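Local coordinates for protein extracellular PQQ-dependent sugar dehydrogenase (Coprinopsis cinerea, PDB 6JT6) that probably oxidises sugars with a pyrroloquinoline quinone cofactor and, through the haem b of its cytochrome domain, probably passes the electrons on, at residues 22-27 and 141-146; 70-75 and 159-164. All blocks are in the same frame, centred on the assembly; numbering follows the deposited sequence.

Contact 1. Residues 22-27 and 141-146. With HEM (protoporphyrin IX containing Fe), chain C.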
ATOM      1  N   GLN A  22     -11.867 -10.604   2.763  1.00 27.86           N
ATOM      2  CA  GLN A  22     -12.414 -11.583   3.746  1.00 32.65           C
ATOM      3  C   GLN A  22     -11.600 -12.886   3.945  1.00 31.37           C
ATOM      4  O   GLN A  22     -11.510 -13.364   5.064  1.00 30.34           O
ATOM      5  CB  GLN A  22     -13.895 -11.929   3.424  1.00 35.78           C
ATOM      6  CG  GLN A  22     -14.086 -12.637   2.071  1.00 42.18           C
ATOM      7  CD  GLN A  22     -15.531 -12.968   1.699  1.00 46.89           C
ATOM      8  OE1 GLN A  22     -16.412 -13.107   2.561  1.00 52.49           O
ATOM      9  NE2 GLN A  22     -15.774 -13.118   0.394  1.00 46.62           N
ATOM     10  N   ASP A  23     -11.029 -13.441   2.871  1.00 30.02           N
ATOM     11  CA  ASP A  23     -10.259 -14.699   2.937  1.00 31.75           C
ATOM     12  C   ASP A  23      -8.929 -14.505   3.669  1.00 30.23           C
ATOM     13  O   ASP A  23      -8.538 -15.344   4.469  1.00 33.40           O
ATOM     14  CB  ASP A  23     -10.008 -15.282   1.525  1.00 34.93           C
ATOM     15  CG  ASP A  23     -11.268 -15.239   0.632  1.00 39.17           C
ATOM     16  OD1 ASP A  23     -12.389 -15.409   1.184  1.00 41.74           O
ATOM     17  OD2 ASP A  23     -11.134 -14.994  -0.590  1.00 35.78           O
ATOM     18  N   THR A  24      -8.257 -13.390   3.393  1.00 24.68           N
ATOM     19  CA  THR A  24      -6.951 -13.082   3.963  1.00 22.55           C
ATOM     20  C   THR A  24      -7.032 -12.362   5.308  1.00 22.54           C
ATOM     21  O   THR A  24      -6.059 -12.363   6.093  1.00 22.27           O
ATOM     22  CB  THR A  24      -6.136 -12.240   2.966  1.00 22.15           C
ATOM     23  OG1 THR A  24      -6.795 -10.980   2.730  1.00 19.15           O
ATOM     24  CG2 THR A  24      -5.961 -13.015   1.631  1.00 20.33           C
ATOM     25  N   ASP A  25      -8.194 -11.748   5.573  1.00 22.38           N
ATOM     26  CA  ASP A  25      -8.380 -10.802   6.685  1.00 22.92           C
ATOM     27  C   ASP A  25      -7.379  -9.624   6.661  1.00 20.36           C
ATOM     28  O   ASP A  25      -6.955  -9.113   7.694  1.00 17.45           O
ATOM     29  CB  ASP A  25      -8.358 -11.515   8.035  1.00 27.63           C
ATOM     30  CG  ASP A  25      -9.499 -12.478   8.189  1.00 33.05           C
ATOM     31  OD1 ASP A  25     -10.639 -12.122   7.787  1.00 36.88           O
ATOM     32  OD2 ASP A  25      -9.245 -13.594   8.709  1.00 36.37           O
ATOM     33  N   ALA A  26      -7.004  -9.223   5.454  1.00 17.99           N
ATOM     34  CA  ALA A  26      -6.112  -8.107   5.296  1.00 16.78           C
ATOM     35  C   ALA A  26      -6.884  -6.937   4.696  1.00 16.35           C
ATOM     36  O   ALA A  26      -7.961  -7.134   4.077  1.00 14.88           O
ATOM     37  CB  ALA A  26      -4.946  -8.513   4.423  1.00 16.61           C
ATOM     38  N   SER A  27      -6.324  -5.732   4.864  1.00 15.43           N
ATOM     39  CA  SER A  27      -6.911  -4.495   4.332  1.00 15.07           C
ATOM     40  C   SER A  27      -5.907  -3.690   3.526  1.00 13.90           C
ATOM     41  O   SER A  27      -4.706  -3.635   3.872  1.00 13.37           O
ATOM     42  CB  SER A  27      -7.322  -3.576   5.489  1.00 16.42           C
ATOM     43  OG  SER A  27      -8.111  -4.231   6.418  1.00 20.12           O
ATOM     44  N   PHE A 141      -6.999  -1.481  -8.947  1.00 14.99           N
ATOM     45  CA  PHE A 141      -5.807  -1.825  -8.163  1.00 15.74           C
ATOM     46  C   PHE A 141      -5.746  -3.324  -7.986  1.00 14.79           C
ATOM     47  O   PHE A 141      -6.786  -4.010  -7.899  1.00 14.69           O
ATOM     48  CB  PHE A 141      -5.819  -1.153  -6.763  1.00 15.97           C
ATOM     49  CG  PHE A 141      -5.307   0.282  -6.738  1.00 17.69           C
ATOM     50  CD1 PHE A 141      -4.993   0.980  -7.907  1.00 17.60           C
ATOM     51  CD2 PHE A 141      -5.191   0.957  -5.515  1.00 18.22           C
ATOM     52  CE1 PHE A 141      -4.541   2.313  -7.866  1.00 19.06           C
ATOM     53  CE2 PHE A 141      -4.739   2.281  -5.456  1.00 19.62           C
ATOM     54  CZ  PHE A 141      -4.412   2.967  -6.647  1.00 20.04           C
ATOM     55  N   GLY A 142      -4.523  -3.821  -7.876  1.00 14.21           N
ATOM     56  CA  GLY A 142      -4.303  -5.206  -7.508  1.00 13.19           C
ATOM     57  C   GLY A 142      -3.999  -5.294  -6.022  1.00 12.49           C
ATOM     58  O   GLY A 142      -3.606  -4.286  -5.371  1.00 12.19           O
ATOM     59  N   TRP A 143      -4.267  -6.470  -5.455  1.00 11.46           N
ATOM     60  CA  TRP A 143      -3.857  -6.767  -4.070  1.00 11.81           C
ATOM     61  C   TRP A 143      -3.164  -8.129  -4.099  1.00 11.43           C
ATOM     62  O   TRP A 143      -3.517  -8.985  -4.921  1.00 11.58           O
ATOM     63  CB  TRP A 143      -5.073  -6.751  -3.093  1.00 11.83           C
ATOM     64  CG  TRP A 143      -6.181  -7.680  -3.420  1.00 12.31           C
ATOM     65  CD1 TRP A 143      -7.306  -7.420  -4.204  1.00 12.98           C
ATOM     66  CD2 TRP A 143      -6.289  -9.049  -3.017  1.00 12.92           C
ATOM     67  NE1 TRP A 143      -8.097  -8.537  -4.272  1.00 12.65           N
ATOM     68  CE2 TRP A 143      -7.508  -9.555  -3.564  1.00 12.91           C
ATOM     69  CE3 TRP A 143      -5.494  -9.896  -2.212  1.00 12.65           C
ATOM     70  CZ2 TRP A 143      -7.952 -10.879  -3.331  1.00 12.84           C
ATOM     71  CZ3 TRP A 143      -5.932 -11.226  -1.993  1.00 12.62           C
ATOM     72  CH2 TRP A 143      -7.145 -11.702  -2.581  1.00 12.92           C
ATOM     73  N   ALA A 144      -2.191  -8.331  -3.219  1.00 11.06           N
ATOM     74  CA  ALA A 144      -1.464  -9.599  -3.157  1.00 11.43           C
ATOM     75  C   ALA A 144      -1.035  -9.851  -1.716  1.00 11.38           C
ATOM     76  O   ALA A 144      -0.777  -8.895  -0.954  1.00 11.40           O
ATOM     77  CB  ALA A 144      -0.252  -9.610  -4.118  1.00 11.18           C
ATOM     78  N   PHE A 145      -0.942 -11.127  -1.341  1.00 11.20           N
ATOM     79  CA  PHE A 145      -0.804 -11.466   0.053  1.00 11.53           C
ATOM     80  C   PHE A 145      -0.134 -12.805   0.166  1.00 11.99           C
ATOM     81  O   PHE A 145      -0.536 -13.753  -0.517  1.00 11.63           O
ATOM     82  CB  PHE A 145      -2.216 -11.493   0.638  1.00 11.17           C
ATOM     83  CG  PHE A 145      -2.300 -11.773   2.111  1.00 11.04           C
ATOM     84  CD1 PHE A 145      -2.124 -10.760   3.053  1.00 10.69           C
ATOM     85  CD2 PHE A 145      -2.673 -13.059   2.558  1.00 10.91           C
ATOM     86  CE1 PHE A 145      -2.267 -11.031   4.428  1.00 10.73           C
ATOM     87  CE2 PHE A 145      -2.828 -13.320   3.919  1.00 11.09           C
ATOM     88  CZ  PHE A 145      -2.614 -12.307   4.855  1.00 10.51           C
ATOM     89  N   HIS A 146       0.890 -12.891   1.020  1.00 11.86           N
ATOM     90  CA  HIS A 146       1.398 -14.201   1.432  1.00 12.00           C
ATOM     91  C   HIS A 146       0.970 -14.453   2.864  1.00 12.12           C
ATOM     92  O   HIS A 146       1.378 -13.738   3.791  1.00 12.22           O
ATOM     93  CB  HIS A 146       2.901 -14.276   1.343  1.00 12.59           C
ATOM     94  CG  HIS A 146       3.393 -15.666   1.173  1.00 13.33           C
ATOM     95  ND1 HIS A 146       3.213 -16.642   2.130  1.00 13.40           N
ATOM     96  CD2 HIS A 146       3.984 -16.275   0.121  1.00 13.49           C
ATOM     97  CE1 HIS A 146       3.733 -17.776   1.694  1.00 13.79           C
ATOM     98  NE2 HIS A 146       4.191 -17.584   0.471  1.00 14.22           N
TER
HETATM   99  CHA HEM C 302      -1.260 -12.518 -10.102  1.00 17.04           C
HETATM  100  CHB HEM C 302       2.989 -14.891 -10.121  1.00 17.84           C
HETATM  101  CHC HEM C 302       4.774 -11.791  -6.859  1.00 15.83           C
HETATM  102  CHD HEM C 302       0.823  -8.954  -7.536  1.00 14.63           C
HETATM  103  C1A HEM C 302      -0.277 -13.459 -10.348  1.00 19.12           C
HETATM  104  C2A HEM C 302      -0.466 -14.637 -11.115  1.00 21.18           C
HETATM  105  C3A HEM C 302       0.736 -15.304 -11.102  1.00 20.85           C
HETATM  106  C4A HEM C 302       1.666 -14.546 -10.339  1.00 18.82           C
HETATM  107  CMA HEM C 302       1.045 -16.628 -11.784  1.00 22.83           C
HETATM  108  CAA HEM C 302      -1.743 -15.075 -11.817  1.00 23.80           C
HETATM  109  CBA HEM C 302      -2.896 -15.408 -10.852  1.00 32.56           C
HETATM  110  CGA HEM C 302      -2.553 -16.391  -9.765  1.00 39.27           C
HETATM  111  O1A HEM C 302      -2.504 -16.051  -8.553  1.00 42.05           O
HETATM  112  O2A HEM C 302      -2.316 -17.580 -10.072  1.00 47.98           O
HETATM  113  C1B HEM C 302       3.843 -14.268  -9.217  1.00 18.14           C
HETATM  114  C2B HEM C 302       5.142 -14.782  -8.883  1.00 18.66           C
HETATM  115  C3B HEM C 302       5.641 -13.928  -7.919  1.00 18.41           C
HETATM  116  C4B HEM C 302       4.609 -12.885  -7.706  1.00 16.65           C
HETATM  117  CMB HEM C 302       5.793 -16.052  -9.468  1.00 19.63           C
HETATM  118  CAB HEM C 302       6.942 -13.926  -7.194  1.00 18.61           C
HETATM  119  CBB HEM C 302       7.577 -15.029  -6.814  1.00 20.24           C
HETATM  120  C1C HEM C 302       3.886 -10.682  -6.815  1.00 14.81           C
HETATM  121  C2C HEM C 302       4.083  -9.515  -6.042  1.00 13.86           C
HETATM  122  C3C HEM C 302       2.965  -8.691  -6.229  1.00 14.08           C
HETATM  123  C4C HEM C 302       2.057  -9.388  -7.111  1.00 14.27           C
HETATM  124  CMC HEM C 302       5.333  -9.249  -5.223  1.00 13.34           C
HETATM  125  CAC HEM C 302       2.763  -7.336  -5.643  1.00 14.44           C
HETATM  126  CBC HEM C 302       3.195  -7.028  -4.401  1.00 13.16           C
HETATM  127  C1D HEM C 302      -0.075  -9.775  -8.235  1.00 15.32           C
HETATM  128  C2D HEM C 302      -1.447  -9.331  -8.563  1.00 16.22           C
HETATM  129  C3D HEM C 302      -2.020 -10.299  -9.289  1.00 16.03           C
HETATM  130  C4D HEM C 302      -0.979 -11.341  -9.410  1.00 16.28           C
HETATM  131  CMD HEM C 302      -2.126  -8.044  -8.173  1.00 16.88           C
HETATM  132  CAD HEM C 302      -3.456 -10.330  -9.811  1.00 15.84           C
HETATM  133  CBD HEM C 302      -3.688  -9.570 -11.104  1.00 15.29           C
HETATM  134  CGD HEM C 302      -3.082 -10.351 -12.238  1.00 17.03           C
HETATM  135  O1D HEM C 302      -2.148  -9.895 -12.952  1.00 16.10           O
HETATM  136  O2D HEM C 302      -3.505 -11.497 -12.442  1.00 18.20           O
HETATM  137  NA  HEM C 302       1.030 -13.434  -9.853  1.00 18.20           N
HETATM  138  NB  HEM C 302       3.575 -13.165  -8.508  1.00 16.95           N
HETATM  139  NC  HEM C 302       2.647 -10.602  -7.411  1.00 15.05           N
HETATM  140  ND  HEM C 302       0.180 -10.987  -8.798  1.00 16.11           N
HETATM  141 FE   HEM C 302       1.810 -12.030  -8.674  1.00 15.77          FE
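Thr24 lies over one face of the Phe145 ring, at a point where two sheets of the cytochrome domain, a beta sandwich related to the cytochrome domain of cellobiose dehydrogenase, pack against each other. Residues 22-27 form a turn leading into strand 26-33 of one sheet, and residues 141-146 end strand 138-146 of the other. The alpha carbons of Thr24 and Phe145 stay 7.5 Å apart, and the layers meet mainly through side chains.

Followed outward, Phe145 meets its partners in order. Its CB is only grazed by the Thr24 methyl; CG lies anti to the backbone N (chi1 -178°), which carries the ring out from the strand toward the turn. CD2 takes the closest approach, 3.4 Å from Thr24 CG2, while CE2 sits beneath Thr24 CB. That CB stands 3.7 Å from the ring centroid and 18° off the normal, the geometry of a CH-pi contact. On the other flank, CE1 touches Ala26 CB at 3.7 Å, and CZ, at the tip, comes within 3.7 Å of Thr24 O. With an alanine here in place of the phenyl ring, Thr24 CB and Ala26 CB would probably lose their aromatic partner and a gap would open between the layers.

Thr24 CG2 also reaches the indole of Trp143, which meets Phe19 and Trp28. Strand alternation turns Ala144 to the opposite side, where its CB lies 3.6 Å from HEM CHD; Gly142 likewise borders the haem, and a CB modelled there would collide with the CMD methyl. Within the turn, Thr24 OG1 accepts from Ala26 N at 3.2 Å, an ST turn consistent with Thr24 CB and Ala26 CB both lying beside the phenyl ring.

Contact 2. Residues 70-75 and 159-164; sequences LLVGWV and SGLYRH. With HEM (protoporphyrin IX containing Fe), chain C.
Val72 and Leu161 meet tip to tip, CG2 of the valine 3.8 Å from CD2 of the leucine. Nearby, Ser159 CB approaches Trp74 CZ2 obliquely at 4.4 Å, a looser touch. Both Leu161 methyls also border the haem methyl CMC, CD1 at 3.9 Å; from the strand, Leu70 packs on the vinyl of the same pyrrole through its CB and CD1. The platform is strand 70-76 of the six-stranded antiparallel sheet; residues 159-164 belong to the loop between strands 138-146 and 166-173, which brings an axial ligand to the b-type haem. His164 NE2 binds the iron at 1.9 Å, and Met65 SD completes the His/Met pair. Arg163 lies over the porphyrin on the His164 side, its CG 3.4 Å from HEM C2B; the bend at chi3 (105°) swings the guanidinium to propionate oxygen O1A. NH2 donates to HEM O1A at 2.9 Å with an N-H...O angle of 153°, and NH1 adds a weak second bond. Over one face of this guanidinium sits His164 ND1. Farther out, Ser159 OG donates to Gly160 O and accepts from Thr153 N, while Trp74 NE1 is held by Pro154 O.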
ATOM      1  N   LEU A  70       4.505  -2.271  -8.254  1.00 11.44           N
ATOM      2  CA  LEU A  70       4.075  -3.208  -7.234  1.00 12.27           C
ATOM      3  C   LEU A  70       4.709  -2.756  -5.928  1.00 12.77           C
ATOM      4  O   LEU A  70       5.931  -2.643  -5.839  1.00 13.59           O
ATOM      5  CB  LEU A  70       4.504  -4.639  -7.590  1.00 11.59           C
ATOM      6  CG  LEU A  70       4.178  -5.212  -8.992  1.00 11.69           C
ATOM      7  CD1 LEU A  70       4.694  -6.644  -9.065  1.00 12.05           C
ATOM      8  CD2 LEU A  70       2.685  -5.239  -9.364  1.00 11.73           C
ATOM      9  N   LEU A  71       3.893  -2.482  -4.922  1.00 12.57           N
ATOM     10  CA  LEU A  71       4.465  -2.139  -3.609  1.00 11.69           C
ATOM     11  C   LEU A  71       4.261  -3.288  -2.679  1.00 11.43           C
ATOM     12  O   LEU A  71       3.188  -3.881  -2.643  1.00 10.50           O
ATOM     13  CB  LEU A  71       3.874  -0.844  -3.027  1.00 12.19           C
ATOM     14  CG  LEU A  71       3.761   0.376  -3.949  1.00 12.83           C
ATOM     15  CD1 LEU A  71       3.102   1.520  -3.192  1.00 13.37           C
ATOM     16  CD2 LEU A  71       5.090   0.818  -4.557  1.00 13.09           C
ATOM     17  N   VAL A  72       5.299  -3.616  -1.923  1.00 11.27           N
ATOM     18  CA  VAL A  72       5.248  -4.750  -1.037  1.00 11.26           C
ATOM     19  C   VAL A  72       5.766  -4.352   0.342  1.00 11.21           C
ATOM     20  O   VAL A  72       6.848  -3.750   0.475  1.00 10.56           O
ATOM     21  CB  VAL A  72       5.925  -6.008  -1.648  1.00 12.16           C
ATOM     22  CG1 VAL A  72       7.383  -5.764  -1.959  1.00 13.80           C
ATOM     23  CG2 VAL A  72       5.786  -7.217  -0.735  1.00 11.72           C
ATOM     24  N   GLY A  73       4.952  -4.644   1.351  1.00 10.55           N
ATOM     25  CA  GLY A  73       5.309  -4.363   2.729  1.00 10.29           C
ATOM     26  C   GLY A  73       5.297  -5.596   3.595  1.00 10.78           C
ATOM     27  O   GLY A  73       4.615  -6.592   3.295  1.00 10.42           O
ATOM     28  N   TRP A  74       6.071  -5.539   4.681  1.00 11.26           N
ATOM     29  CA  TRP A  74       6.102  -6.581   5.673  1.00 12.42           C
ATOM     30  C   TRP A  74       6.678  -6.042   6.987  1.00 13.10           C
ATOM     31  O   TRP A  74       7.137  -4.878   7.052  1.00 12.00           O
ATOM     32  CB  TRP A  74       6.844  -7.818   5.160  1.00 13.05           C
ATOM     33  CG  TRP A  74       8.328  -7.629   4.974  1.00 13.67           C
ATOM     34  CD1 TRP A  74       9.323  -7.921   5.876  1.00 13.91           C
ATOM     35  CD2 TRP A  74       8.976  -7.147   3.791  1.00 14.78           C
ATOM     36  NE1 TRP A  74      10.566  -7.648   5.319  1.00 15.15           N
ATOM     37  CE2 TRP A  74      10.382  -7.183   4.035  1.00 15.20           C
ATOM     38  CE3 TRP A  74       8.509  -6.730   2.540  1.00 14.56           C
ATOM     39  CZ2 TRP A  74      11.330  -6.776   3.078  1.00 15.57           C
ATOM     40  CZ3 TRP A  74       9.457  -6.323   1.575  1.00 16.70           C
ATOM     41  CH2 TRP A  74      10.859  -6.342   1.864  1.00 15.51           C
ATOM     42  N   VAL A  75       6.623  -6.868   8.030  1.00 14.55           N
ATOM     43  CA  VAL A  75       7.250  -6.510   9.309  1.00 16.00           C
ATOM     44  C   VAL A  75       8.316  -7.561   9.638  1.00 17.75           C
ATOM     45  O   VAL A  75       8.017  -8.750   9.721  1.00 19.36           O
ATOM     46  CB  VAL A  75       6.228  -6.328  10.465  1.00 16.93           C
ATOM     47  CG1 VAL A  75       6.955  -5.979  11.747  1.00 17.72           C
ATOM     48  CG2 VAL A  75       5.283  -5.173  10.158  1.00 16.54           C
ATOM     49  N   SER A 159      14.788  -7.794  -0.495  1.00 16.67           N
ATOM     50  CA  SER A 159      14.643  -9.251  -0.329  1.00 16.94           C
ATOM     51  C   SER A 159      13.839  -9.912  -1.434  1.00 16.42           C
ATOM     52  O   SER A 159      12.800  -9.406  -1.843  1.00 16.63           O
ATOM     53  CB  SER A 159      13.941  -9.578   1.000  1.00 16.51           C
ATOM     54  OG  SER A 159      13.816 -10.978   1.137  1.00 14.82           O
ATOM     55  N   GLY A 160      14.330 -11.047  -1.906  1.00 16.77           N
ATOM     56  CA  GLY A 160      13.487 -11.993  -2.652  1.00 16.93           C
ATOM     57  C   GLY A 160      12.287 -12.440  -1.825  1.00 16.57           C
ATOM     58  O   GLY A 160      12.294 -12.401  -0.570  1.00 16.28           O
ATOM     59  N   LEU A 161      11.243 -12.843  -2.525  1.00 17.54           N
ATOM     60  CA  LEU A 161      10.027 -13.293  -1.846  1.00 18.03           C
ATOM     61  C   LEU A 161       9.347 -14.444  -2.594  1.00 17.94           C
ATOM     62  O   LEU A 161       9.523 -14.616  -3.799  1.00 17.89           O
ATOM     63  CB  LEU A 161       9.085 -12.110  -1.602  1.00 17.90           C
ATOM     64  CG  LEU A 161       8.753 -11.140  -2.723  1.00 19.09           C
ATOM     65  CD1 LEU A 161       7.940 -11.836  -3.799  1.00 18.62           C
ATOM     66  CD2 LEU A 161       7.989  -9.934  -2.185  1.00 18.14           C
ATOM     67  N   TYR A 162       8.570 -15.223  -1.870  1.00 17.44           N
ATOM     68  CA  TYR A 162       7.752 -16.274  -2.484  1.00 17.13           C
ATOM     69  C   TYR A 162       6.489 -15.645  -3.046  1.00 17.50           C
ATOM     70  O   TYR A 162       5.971 -14.661  -2.495  1.00 15.13           O
ATOM     71  CB  TYR A 162       7.385 -17.331  -1.438  1.00 17.11           C
ATOM     72  CG  TYR A 162       8.609 -18.109  -0.964  1.00 17.81           C
ATOM     73  CD1 TYR A 162       9.228 -19.055  -1.808  1.00 18.53           C
ATOM     74  CD2 TYR A 162       9.167 -17.873   0.298  1.00 19.03           C
ATOM     75  CE1 TYR A 162      10.362 -19.751  -1.407  1.00 19.09           C
ATOM     76  CE2 TYR A 162      10.303 -18.583   0.725  1.00 20.37           C
ATOM     77  CZ  TYR A 162      10.892 -19.509  -0.139  1.00 19.90           C
ATOM     78  OH  TYR A 162      12.017 -20.206   0.272  1.00 21.51           O
ATOM     79  N   ARG A 163       6.024 -16.218  -4.155  1.00 16.71           N
ATOM     80  CA  ARG A 163       4.727 -15.930  -4.738  1.00 17.84           C
ATOM     81  C   ARG A 163       3.624 -15.881  -3.678  1.00 15.90           C
ATOM     82  O   ARG A 163       3.562 -16.732  -2.799  1.00 14.80           O
ATOM     83  CB  ARG A 163       4.409 -17.018  -5.782  1.00 20.14           C
ATOM     84  CG  ARG A 163       3.284 -16.644  -6.724  1.00 26.76           C
ATOM     85  CD  ARG A 163       2.704 -17.872  -7.415  1.00 32.86           C
ATOM     86  NE  ARG A 163       1.423 -18.155  -6.779  1.00 42.38           N
ATOM     87  CZ  ARG A 163       0.236 -17.771  -7.255  1.00 48.65           C
ATOM     88  NH1 ARG A 163      -0.870 -18.061  -6.575  1.00 55.62           N
ATOM     89  NH2 ARG A 163       0.141 -17.121  -8.412  1.00 48.29           N
ATOM     90  N   HIS A 164       2.765 -14.869  -3.788  1.00 14.73           N
ATOM     91  CA  HIS A 164       1.576 -14.688  -2.942  1.00 13.97           C
ATOM     92  C   HIS A 164       0.740 -15.962  -2.883  1.00 13.60           C
ATOM     93  O   HIS A 164       0.657 -16.698  -3.857  1.00 14.66           O
ATOM     94  CB  HIS A 164       0.701 -13.554  -3.497  1.00 12.52           C
ATOM     95  CG  HIS A 164       0.737 -13.445  -4.992  1.00 12.48           C
ATOM     96  ND1 HIS A 164      -0.011 -14.263  -5.806  1.00 12.47           N
ATOM     97  CD2 HIS A 164       1.431 -12.624  -5.818  1.00 11.97           C
ATOM     98  CE1 HIS A 164       0.225 -13.960  -7.073  1.00 12.71           C
ATOM     99  NE2 HIS A 164       1.092 -12.954  -7.120  1.00 13.43           N
TER
HETATM  100  CHA HEM C 302      -1.260 -12.518 -10.102  1.00 17.04           C
HETATM  101  CHB HEM C 302       2.989 -14.891 -10.121  1.00 17.84           C
HETATM  102  CHC HEM C 302       4.774 -11.791  -6.859  1.00 15.83           C
HETATM  103  CHD HEM C 302       0.823  -8.954  -7.536  1.00 14.63           C
HETATM  104  C1A HEM C 302      -0.277 -13.459 -10.348  1.00 19.12           C
HETATM  105  C2A HEM C 302      -0.466 -14.637 -11.115  1.00 21.18           C
HETATM  106  C3A HEM C 302       0.736 -15.304 -11.102  1.00 20.85           C
HETATM  107  C4A HEM C 302       1.666 -14.546 -10.339  1.00 18.82           C
HETATM  108  CMA HEM C 302       1.045 -16.628 -11.784  1.00 22.83           C
HETATM  109  CAA HEM C 302      -1.743 -15.075 -11.817  1.00 23.80           C
HETATM  110  CBA HEM C 302      -2.896 -15.408 -10.852  1.00 32.56           C
HETATM  111  CGA HEM C 302      -2.553 -16.391  -9.765  1.00 39.27           C
HETATM  112  O1A HEM C 302      -2.504 -16.051  -8.553  1.00 42.05           O
HETATM  113  O2A HEM C 302      -2.316 -17.580 -10.072  1.00 47.98           O
HETATM  114  C1B HEM C 302       3.843 -14.268  -9.217  1.00 18.14           C
HETATM  115  C2B HEM C 302       5.142 -14.782  -8.883  1.00 18.66           C
HETATM  116  C3B HEM C 302       5.641 -13.928  -7.919  1.00 18.41           C
HETATM  117  C4B HEM C 302       4.609 -12.885  -7.706  1.00 16.65           C
HETATM  118  CMB HEM C 302       5.793 -16.052  -9.468  1.00 19.63           C
HETATM  119  CAB HEM C 302       6.942 -13.926  -7.194  1.00 18.61           C
HETATM  120  CBB HEM C 302       7.577 -15.029  -6.814  1.00 20.24           C
HETATM  121  C1C HEM C 302       3.886 -10.682  -6.815  1.00 14.81           C
HETATM  122  C2C HEM C 302       4.083  -9.515  -6.042  1.00 13.86           C
HETATM  123  C3C HEM C 302       2.965  -8.691  -6.229  1.00 14.08           C
HETATM  124  C4C HEM C 302       2.057  -9.388  -7.111  1.00 14.27           C
HETATM  125  CMC HEM C 302       5.333  -9.249  -5.223  1.00 13.34           C
HETATM  126  CAC HEM C 302       2.763  -7.336  -5.643  1.00 14.44           C
HETATM  127  CBC HEM C 302       3.195  -7.028  -4.401  1.00 13.16           C
HETATM  128  C1D HEM C 302      -0.075  -9.775  -8.235  1.00 15.32           C
HETATM  129  C2D HEM C 302      -1.447  -9.331  -8.563  1.00 16.22           C
HETATM  130  C3D HEM C 302      -2.020 -10.299  -9.289  1.00 16.03           C
HETATM  131  C4D HEM C 302      -0.979 -11.341  -9.410  1.00 16.28           C
HETATM  132  CMD HEM C 302      -2.126  -8.044  -8.173  1.00 16.88           C
HETATM  133  CAD HEM C 302      -3.456 -10.330  -9.811  1.00 15.84           C
HETATM  134  CBD HEM C 302      -3.688  -9.570 -11.104  1.00 15.29           C
HETATM  135  CGD HEM C 302      -3.082 -10.351 -12.238  1.00 17.03           C
HETATM  136  O1D HEM C 302      -2.148  -9.895 -12.952  1.00 16.10           O
HETATM  137  O2D HEM C 302      -3.505 -11.497 -12.442  1.00 18.20           O
HETATM  138  NA  HEM C 302       1.030 -13.434  -9.853  1.00 18.20           N
HETATM  139  NB  HEM C 302       3.575 -13.165  -8.508  1.00 16.95           N
HETATM  140  NC  HEM C 302       2.647 -10.602  -7.411  1.00 15.05           N
HETATM  141  ND  HEM C 302       0.180 -10.987  -8.798  1.00 16.11           N
HETATM  142 FE   HEM C 302       1.810 -12.030  -8.674  1.00 15.77          FE

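Contacts 1 and 2 are both buried and both reach the six-stranded antiparallel sheet, their centres 13 Å apart. Contact 1 joins that sheet to the turn entering the other sheet, and its side-chain packing is apolar and aromatic. Contact 2 instead joins a strand to a loop with partly exposed residues, and there a small aliphatic touch sits beside metal coordination and arginine hydrogen bonds to a propionate. The two contacts border the same haem, with strand 138-146 supplying small residues and the 159-164 loop supplying an iron ligand. They also touch directly, Phe145 O packing 3.2 Å from His164 CB.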